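Local coordinates for structural protein ORF131 (Acidianus two-tailed virus, PDB 3FAJ) that is a structural protein of the virion of an archaeal bicaudavirus and probably binds DNA, at residues M41-T53 against S98-T110. Sequence-based numbering, arbitrary orientation. Where two conformers were deposited one is given.
Sequences MFENGQLGYPEVT and SQPIPGEVIAQVT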
ATOM      1  N   MET A  41       2.605   7.593   4.735  1.00 25.70           N
ATOM      2  CA  MET A  41       1.811   8.846   4.652  1.00 26.83           C
ATOM      3  C   MET A  41       0.350   8.589   5.040  1.00 25.93           C
ATOM      4  O   MET A  41      -0.285   9.418   5.718  1.00 25.85           O
ATOM      5  CB  MET A  41       1.891   9.409   3.241  1.00 26.56           C
ATOM      6  CG  MET A  41       3.285   9.871   2.870  1.00 27.39           C
ATOM      7  SD  MET A  41       3.257  10.615   1.229  1.00 31.87           S
ATOM      8  CE  MET A  41       2.739   9.349   0.159  1.00 32.33           C
ATOM      9  N   PHE A  42      -0.181   7.450   4.609  1.00 24.00           N
ATOM     10  CA  PHE A  42      -1.533   7.018   4.978  1.00 24.10           C
ATOM     11  C   PHE A  42      -1.652   6.947   6.506  1.00 24.65           C
ATOM     12  O   PHE A  42      -2.595   7.499   7.100  1.00 24.72           O
ATOM     13  CB  PHE A  42      -1.825   5.650   4.331  1.00 24.27           C
ATOM     14  CG  PHE A  42      -2.950   4.893   4.974  1.00 25.08           C
ATOM     15  CD1 PHE A  42      -4.276   5.315   4.821  1.00 26.35           C
ATOM     16  CD2 PHE A  42      -2.678   3.745   5.730  1.00 26.09           C
ATOM     17  CE1 PHE A  42      -5.337   4.597   5.426  1.00 27.38           C
ATOM     18  CE2 PHE A  42      -3.728   3.017   6.313  1.00 27.08           C
ATOM     19  CZ  PHE A  42      -5.054   3.446   6.162  1.00 25.99           C
ATOM     20  N   GLU A  43      -0.679   6.301   7.141  1.00 23.82           N
ATOM     21  CA  GLU A  43      -0.741   6.092   8.600  1.00 23.42           C
ATOM     22  C   GLU A  43      -0.566   7.384   9.369  1.00 23.70           C
ATOM     23  O   GLU A  43      -1.057   7.510  10.506  1.00 22.62           O
ATOM     24  CB  GLU A  43       0.328   5.115   9.039  1.00 24.01           C
ATOM     25  CG  GLU A  43       0.095   3.715   8.468  1.00 23.66           C
ATOM     26  CD  GLU A  43       1.157   2.739   8.905  1.00 28.20           C
ATOM     27  OE1 GLU A  43       1.858   3.021   9.907  1.00 32.08           O
ATOM     28  OE2 GLU A  43       1.292   1.688   8.277  1.00 28.24           O
ATOM     29  N   ASN A  44       0.158   8.329   8.772  1.00 23.11           N
ATOM     30  CA  ASN A  44       0.389   9.634   9.400  1.00 23.60           C
ATOM     31  C   ASN A  44      -0.764  10.600   9.239  1.00 23.77           C
ATOM     32  O   ASN A  44      -0.734  11.685   9.776  1.00 24.19           O
ATOM     33  CB  ASN A  44       1.611  10.312   8.786  1.00 23.19           C
ATOM     34  CG  ASN A  44       2.910   9.674   9.216  1.00 25.60           C
ATOM     35  OD1 ASN A  44       2.956   8.963  10.214  1.00 25.31           O
ATOM     36  ND2 ASN A  44       3.984   9.963   8.480  1.00 22.11           N
ATOM     37  N   GLY A  45      -1.767  10.205   8.463  1.00 24.54           N
ATOM     38  CA  GLY A  45      -2.889  11.084   8.214  1.00 25.03           C
ATOM     39  C   GLY A  45      -2.618  12.083   7.110  1.00 24.83           C
ATOM     40  O   GLY A  45      -3.421  12.970   6.884  1.00 25.24           O
ATOM     41  N   GLN A  46      -1.611  11.958   6.440  1.00 24.88           N
ATOM     42  CA  GLN A  46      -1.140  12.889   5.417  1.00 26.09           C
ATOM     43  C   GLN A  46      -1.944  12.782   4.121  1.00 26.27           C
ATOM     44  O   GLN A  46      -2.028  13.741   3.351  1.00 26.46           O
ATOM     45  CB  GLN A  46       0.339  12.652   5.104  1.00 25.04           C
ATOM     46  CG  GLN A  46       1.283  12.991   6.255  1.00 27.98           C
ATOM     47  CD  GLN A  46       2.724  12.663   5.900  1.00 27.62           C
ATOM     48  OE1 GLN A  46       2.967  11.800   5.049  1.00 31.55           O
ATOM     49  NE2 GLN A  46       3.684  13.412   6.508  1.00 31.35           N
ATOM     50  N   LEU A  47      -2.519  11.606   3.886  1.00 27.65           N
ATOM     51  CA  LEU A  47      -3.256  11.266   2.669  1.00 29.08           C
ATOM     52  C   LEU A  47      -4.738  11.182   2.951  1.00 29.88           C
ATOM     53  O   LEU A  47      -5.166  10.974   4.089  1.00 32.22           O
ATOM     54  CB  LEU A  47      -2.791   9.918   2.143  1.00 29.94           C
ATOM     55  CG  LEU A  47      -1.683   9.851   1.105  1.00 31.85           C
ATOM     56  CD1 LEU A  47      -0.636  10.965   1.179  1.00 30.77           C
ATOM     57  CD2 LEU A  47      -1.089   8.438   1.133  1.00 32.47           C
ATOM     58  N   GLY A  48      -5.529  11.351   1.913  1.00 28.56           N
ATOM     59  CA  GLY A  48      -6.957  11.229   2.061  1.00 27.42           C
ATOM     60  C   GLY A  48      -7.434  10.024   1.282  1.00 25.80           C
ATOM     61  O   GLY A  48      -6.626   9.243   0.748  1.00 25.17           O
ATOM     62  N   TYR A  49      -8.750   9.861   1.257  1.00 24.57           N
ATOM     63  CA  TYR A  49      -9.378   8.812   0.478  1.00 24.27           C
ATOM     64  C   TYR A  49     -10.230   9.515  -0.555  1.00 23.65           C
ATOM     65  O   TYR A  49     -10.946  10.459  -0.215  1.00 23.49           O
ATOM     66  CB  TYR A  49     -10.241   7.901   1.355  1.00 24.47           C
ATOM     67  CG  TYR A  49     -10.854   6.737   0.608  1.00 24.45           C
ATOM     68  CD1 TYR A  49     -10.115   5.571   0.369  1.00 24.74           C
ATOM     69  CD2 TYR A  49     -12.169   6.800   0.133  1.00 23.67           C
ATOM     70  CE1 TYR A  49     -10.681   4.492  -0.327  1.00 25.35           C
ATOM     71  CE2 TYR A  49     -12.737   5.717  -0.563  1.00 25.73           C
ATOM     72  CZ  TYR A  49     -11.974   4.566  -0.777  1.00 26.42           C
ATOM     73  OH  TYR A  49     -12.512   3.497  -1.475  1.00 26.53           O
ATOM     74  N   PRO A  50     -10.180   9.052  -1.813  1.00 23.78           N
ATOM     75  CA  PRO A  50      -9.485   7.880  -2.363  1.00 24.03           C
ATOM     76  C   PRO A  50      -8.021   8.060  -2.781  1.00 24.39           C
ATOM     77  O   PRO A  50      -7.466   7.140  -3.372  1.00 24.92           O
ATOM     78  CB  PRO A  50     -10.323   7.557  -3.605  1.00 24.06           C
ATOM     79  CG  PRO A  50     -10.724   8.897  -4.092  1.00 23.86           C
ATOM     80  CD  PRO A  50     -10.997   9.726  -2.841  1.00 23.89           C
ATOM     81  N   GLU A  51      -7.403   9.205  -2.486  1.00 24.49           N
ATOM     82  CA  GLU A  51      -5.985   9.433  -2.848  1.00 25.48           C
ATOM     83  C   GLU A  51      -5.090   8.238  -2.523  1.00 24.35           C
ATOM     84  O   GLU A  51      -4.291   7.802  -3.357  1.00 23.62           O
ATOM     85  CB  GLU A  51      -5.428  10.691  -2.157  0.80 25.66           C
ATOM     86  CG  GLU A  51      -3.901  10.870  -2.267  0.80 28.12           C
ATOM     87  CD  GLU A  51      -3.364  12.065  -1.471  0.80 28.84           C
ATOM     88  OE1 GLU A  51      -3.990  12.472  -0.466  0.80 32.46           O
ATOM     89  OE2 GLU A  51      -2.300  12.606  -1.853  0.80 33.68           O
ATOM     90  N   VAL A  52      -5.249   7.693  -1.322  1.00 23.37           N
ATOM     91  CA  VAL A  52      -4.373   6.615  -0.893  1.00 23.84           C
ATOM     92  C   VAL A  52      -4.508   5.402  -1.796  1.00 24.00           C
ATOM     93  O   VAL A  52      -3.483   4.849  -2.220  1.00 23.91           O
ATOM     94  CB  VAL A  52      -4.563   6.231   0.608  1.00 24.56           C
ATOM     95  CG1 VAL A  52      -6.001   5.813   0.930  1.00 25.18           C
ATOM     96  CG2 VAL A  52      -3.545   5.117   1.018  1.00 25.33           C
ATOM     97  N   THR A  53      -5.744   4.992  -2.114  1.00 22.75           N
ATOM     98  CA  THR A  53      -5.901   3.774  -2.923  1.00 23.79           C
ATOM     99  C   THR A  53      -5.567   3.979  -4.397  1.00 23.68           C
ATOM    100  O   THR A  53      -5.055   3.058  -5.040  1.00 25.00           O
ATOM    101  CB  THR A  53      -7.281   3.147  -2.769  1.00 23.41           C
ATOM    102  OG1 THR A  53      -8.265   4.162  -2.935  1.00 22.40           O
ATOM    103  CG2 THR A  53      -7.393   2.503  -1.369  1.00 24.62           C
ATOM    104  N   SER A  98     -12.980  13.783  -2.058  1.00 34.15           N
ATOM    105  CA  SER A  98     -11.825  13.594  -1.179  1.00 34.38           C
ATOM    106  C   SER A  98     -12.145  13.867   0.286  1.00 33.19           C
ATOM    107  O   SER A  98     -12.915  14.771   0.610  1.00 32.87           O
ATOM    108  CB  SER A  98     -10.657  14.486  -1.610  1.00 34.97           C
ATOM    109  OG  SER A  98      -9.554  14.293  -0.736  1.00 37.73           O
ATOM    110  N   GLN A  99     -11.530  13.091   1.172  1.00 31.91           N
ATOM    111  CA  GLN A  99     -11.702  13.293   2.612  1.00 30.62           C
ATOM    112  C   GLN A  99     -10.481  12.738   3.349  1.00 28.81           C
ATOM    113  O   GLN A  99      -9.879  11.777   2.884  1.00 27.59           O
ATOM    114  CB  GLN A  99     -12.980  12.605   3.107  1.00 30.41           C
ATOM    115  CG  GLN A  99     -13.064  11.076   2.874  1.00 31.87           C
ATOM    116  CD  GLN A  99     -14.513  10.572   2.835  1.00 32.68           C
ATOM    117  OE1 GLN A  99     -15.455  11.319   3.137  1.00 37.58           O
ATOM    118  NE2 GLN A  99     -14.695   9.318   2.450  1.00 33.89           N
ATOM    119  N   PRO A 100     -10.104  13.341   4.494  1.00 27.41           N
ATOM    120  CA  PRO A 100      -9.108  12.666   5.336  1.00 26.81           C
ATOM    121  C   PRO A 100      -9.627  11.316   5.804  1.00 26.23           C
ATOM    122  O   PRO A 100     -10.852  11.105   5.877  1.00 26.80           O
ATOM    123  CB  PRO A 100      -8.971  13.605   6.543  1.00 26.23           C
ATOM    124  CG  PRO A 100     -10.200  14.415   6.528  1.00 27.60           C
ATOM    125  CD  PRO A 100     -10.516  14.625   5.083  1.00 27.85           C
ATOM    126  N   ILE A 101      -8.698  10.422   6.097  1.00 26.26           N
ATOM    127  CA  ILE A 101      -8.988   9.077   6.575  1.00 26.45           C
ATOM    128  C   ILE A 101      -9.377   9.237   8.050  1.00 25.39           C
ATOM    129  O   ILE A 101      -8.644   9.887   8.810  1.00 24.55           O
ATOM    130  CB  ILE A 101      -7.745   8.157   6.491  1.00 26.66           C
ATOM    131  CG1 ILE A 101      -7.024   8.232   5.122  1.00 29.84           C
ATOM    132  CG2 ILE A 101      -8.098   6.703   6.861  1.00 27.98           C
ATOM    133  CD1 ILE A 101      -7.670   7.430   4.006  1.00 30.27           C
ATOM    134  N   PRO A 102     -10.533   8.682   8.461  1.00 24.95           N
ATOM    135  CA  PRO A 102     -10.894   8.744   9.887  1.00 24.04           C
ATOM    136  C   PRO A 102      -9.858   8.010  10.748  1.00 22.68           C
ATOM    137  O   PRO A 102      -9.344   6.981  10.333  1.00 22.67           O
ATOM    138  CB  PRO A 102     -12.220   7.984   9.950  1.00 24.90           C
ATOM    139  CG  PRO A 102     -12.731   7.969   8.541  1.00 24.91           C
ATOM    140  CD  PRO A 102     -11.548   7.976   7.651  1.00 24.99           C
ATOM    141  N   GLY A 103      -9.542   8.553  11.926  1.00 21.87           N
ATOM    142  CA  GLY A 103      -8.595   7.906  12.856  1.00 21.68           C
ATOM    143  C   GLY A 103      -8.933   6.450  13.151  1.00 21.78           C
ATOM    144  O   GLY A 103      -8.035   5.597  13.237  1.00 21.66           O
ATOM    145  N   GLU A 104     -10.233   6.167  13.295  1.00 21.66           N
ATOM    146  CA  GLU A 104     -10.718   4.804  13.514  0.50 22.59           C
ATOM    147  C   GLU A 104     -10.288   3.842  12.398  1.00 22.09           C
ATOM    148  O   GLU A 104      -9.940   2.680  12.667  1.00 22.31           O
ATOM    149  CB  GLU A 104     -12.250   4.808  13.683  0.50 22.30           C
ATOM    150  CG  GLU A 104     -12.725   5.484  14.970  0.50 24.02           C
ATOM    151  CD  GLU A 104     -14.199   5.922  14.956  0.50 24.76           C
ATOM    152  OE1 GLU A 104     -14.813   6.047  13.871  0.50 28.69           O
ATOM    153  OE2 GLU A 104     -14.743   6.164  16.050  0.50 26.99           O
ATOM    154  N   VAL A 105     -10.315   4.320  11.151  1.00 21.54           N
ATOM    155  CA  VAL A 105      -9.891   3.512  10.007  1.00 21.79           C
ATOM    156  C   VAL A 105      -8.375   3.264  10.012  1.00 22.08           C
ATOM    157  O   VAL A 105      -7.902   2.143   9.773  1.00 22.72           O
ATOM    158  CB  VAL A 105     -10.301   4.154   8.672  1.00 21.69           C
ATOM    159  CG1 VAL A 105      -9.596   3.451   7.494  1.00 23.07           C
ATOM    160  CG2 VAL A 105     -11.788   4.058   8.510  1.00 21.92           C
ATOM    161  N   ILE A 106      -7.604   4.305  10.294  1.00 22.09           N
ATOM    162  CA  ILE A 106      -6.153   4.116  10.418  1.00 22.17           C
ATOM    163  C   ILE A 106      -5.828   3.074  11.491  1.00 22.81           C
ATOM    164  O   ILE A 106      -5.007   2.189  11.265  1.00 22.69           O
ATOM    165  CB  ILE A 106      -5.424   5.455  10.668  1.00 22.56           C
ATOM    166  CG1 ILE A 106      -5.666   6.413   9.497  1.00 21.30           C
ATOM    167  CG2 ILE A 106      -3.913   5.232  10.938  1.00 22.47           C
ATOM    168  CD1 ILE A 106      -5.098   7.807   9.708  1.00 23.56           C
ATOM    169  N   ALA A 107      -6.493   3.183  12.642  1.00 21.63           N
ATOM    170  CA  ALA A 107      -6.299   2.250  13.748  1.00 22.95           C
ATOM    171  C   ALA A 107      -6.675   0.818  13.342  1.00 23.87           C
ATOM    172  O   ALA A 107      -5.929  -0.126  13.619  1.00 24.94           O
ATOM    173  CB  ALA A 107      -7.117   2.699  14.965  1.00 23.01           C
ATOM    174  N   GLN A 108      -7.832   0.661  12.702  1.00 24.05           N
ATOM    175  CA  GLN A 108      -8.314  -0.675  12.312  1.00 24.38           C
ATOM    176  C   GLN A 108      -7.338  -1.321  11.333  1.00 24.63           C
ATOM    177  O   GLN A 108      -6.887  -2.462  11.537  1.00 24.64           O
ATOM    178  CB  GLN A 108      -9.696  -0.553  11.682  0.80 24.44           C
ATOM    179  CG  GLN A 108     -10.270  -1.850  11.140  0.80 27.67           C
ATOM    180  CD  GLN A 108     -11.600  -1.640  10.451  0.80 31.98           C
ATOM    181  OE1 GLN A 108     -12.312  -0.671  10.729  0.80 35.54           O
ATOM    182  NE2 GLN A 108     -11.944  -2.546   9.543  0.80 32.83           N
ATOM    183  N   VAL A 109      -6.989  -0.579  10.287  1.00 24.32           N
ATOM    184  CA  VAL A 109      -6.080  -1.107   9.241  1.00 24.94           C
ATOM    185  C   VAL A 109      -4.698  -1.458   9.798  1.00 25.36           C
ATOM    186  O   VAL A 109      -4.193  -2.572   9.585  1.00 24.99           O
ATOM    187  CB  VAL A 109      -6.002  -0.142   8.023  1.00 24.80           C
ATOM    188  CG1 VAL A 109      -4.969  -0.629   7.006  1.00 24.96           C
ATOM    189  CG2 VAL A 109      -7.385  -0.039   7.350  1.00 24.64           C
ATOM    190  N   THR A 110      -4.093  -0.529  10.534  1.00 24.17           N
ATOM    191  CA  THR A 110      -2.733  -0.737  11.049  1.00 25.14           C
ATOM    192  C   THR A 110      -2.661  -1.863  12.084  1.00 24.61           C
ATOM    193  O   THR A 110      -1.603  -2.487  12.258  1.00 26.00           O
ATOM    194  CB  THR A 110      -2.109   0.557  11.609  1.00 25.65           C
ATOM    195  OG1 THR A 110      -2.914   1.074  12.657  1.00 27.34           O
ATOM    196  CG2 THR A 110      -1.990   1.613  10.510  1.00 25.40           C
TER
HETATM  197  O   HOH W   1      -8.272  12.024  -1.543  1.00 27.25           O
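Ser-98 meets Tyr-49 through its backbone: Ser-98 CA lies 3.4 Å from Tyr-49 O, a CA-H...O contact, while its hydroxyl shares a water with Glu-51 N, at the start of helix 51-66. Gln-99 then pairs with Tyr-49 through two backbone hydrogen bonds. Tyr-49 N to Gln-99 O is short and fairly straight (2.8 Å, 163°), and the return bond from Gln-99 N to Tyr-49 O, at 3.0 Å, is more bent. Both side chains leave on the same face of this pair and touch Met-86 of helix 69-86. Gly-48 CA, with no side chain, lies 3.1 Å from Gln-99 O.

Beyond Pro-100, Ile-101 makes the main apolar contact of the loop. With CG1 anti to the carbonyl carbon (chi1 -48°), its CD1 touches Tyr-49 CB at 3.7 Å, also meets Val-52 CG1 and lies in plane at the edge of the Phe-42 ring; CG2 reaches Phe-42 CE1. Along helix 103-111, Ile-106 lays CD1 against Phe-42 O (3.6 Å) at the C-terminal end of helix 31-43, just where Gly-45 closes a Schellman motif. One turn on, Val-109 CG1 packs on Phe-42 CE2 at 3.9 Å. Finally, Thr-110 CG2 rests on Glu-43 CG (3.6 Å); the Glu-43 carboxylate is hydrogen-bonded to the Tyr-115 hydroxyl, on helix 113-123.

The whole is a minimal two-stranded antiparallel bridge between helix-connecting loops, continued by apolar helix packing, in a mainly helical RIP/P131-family fold.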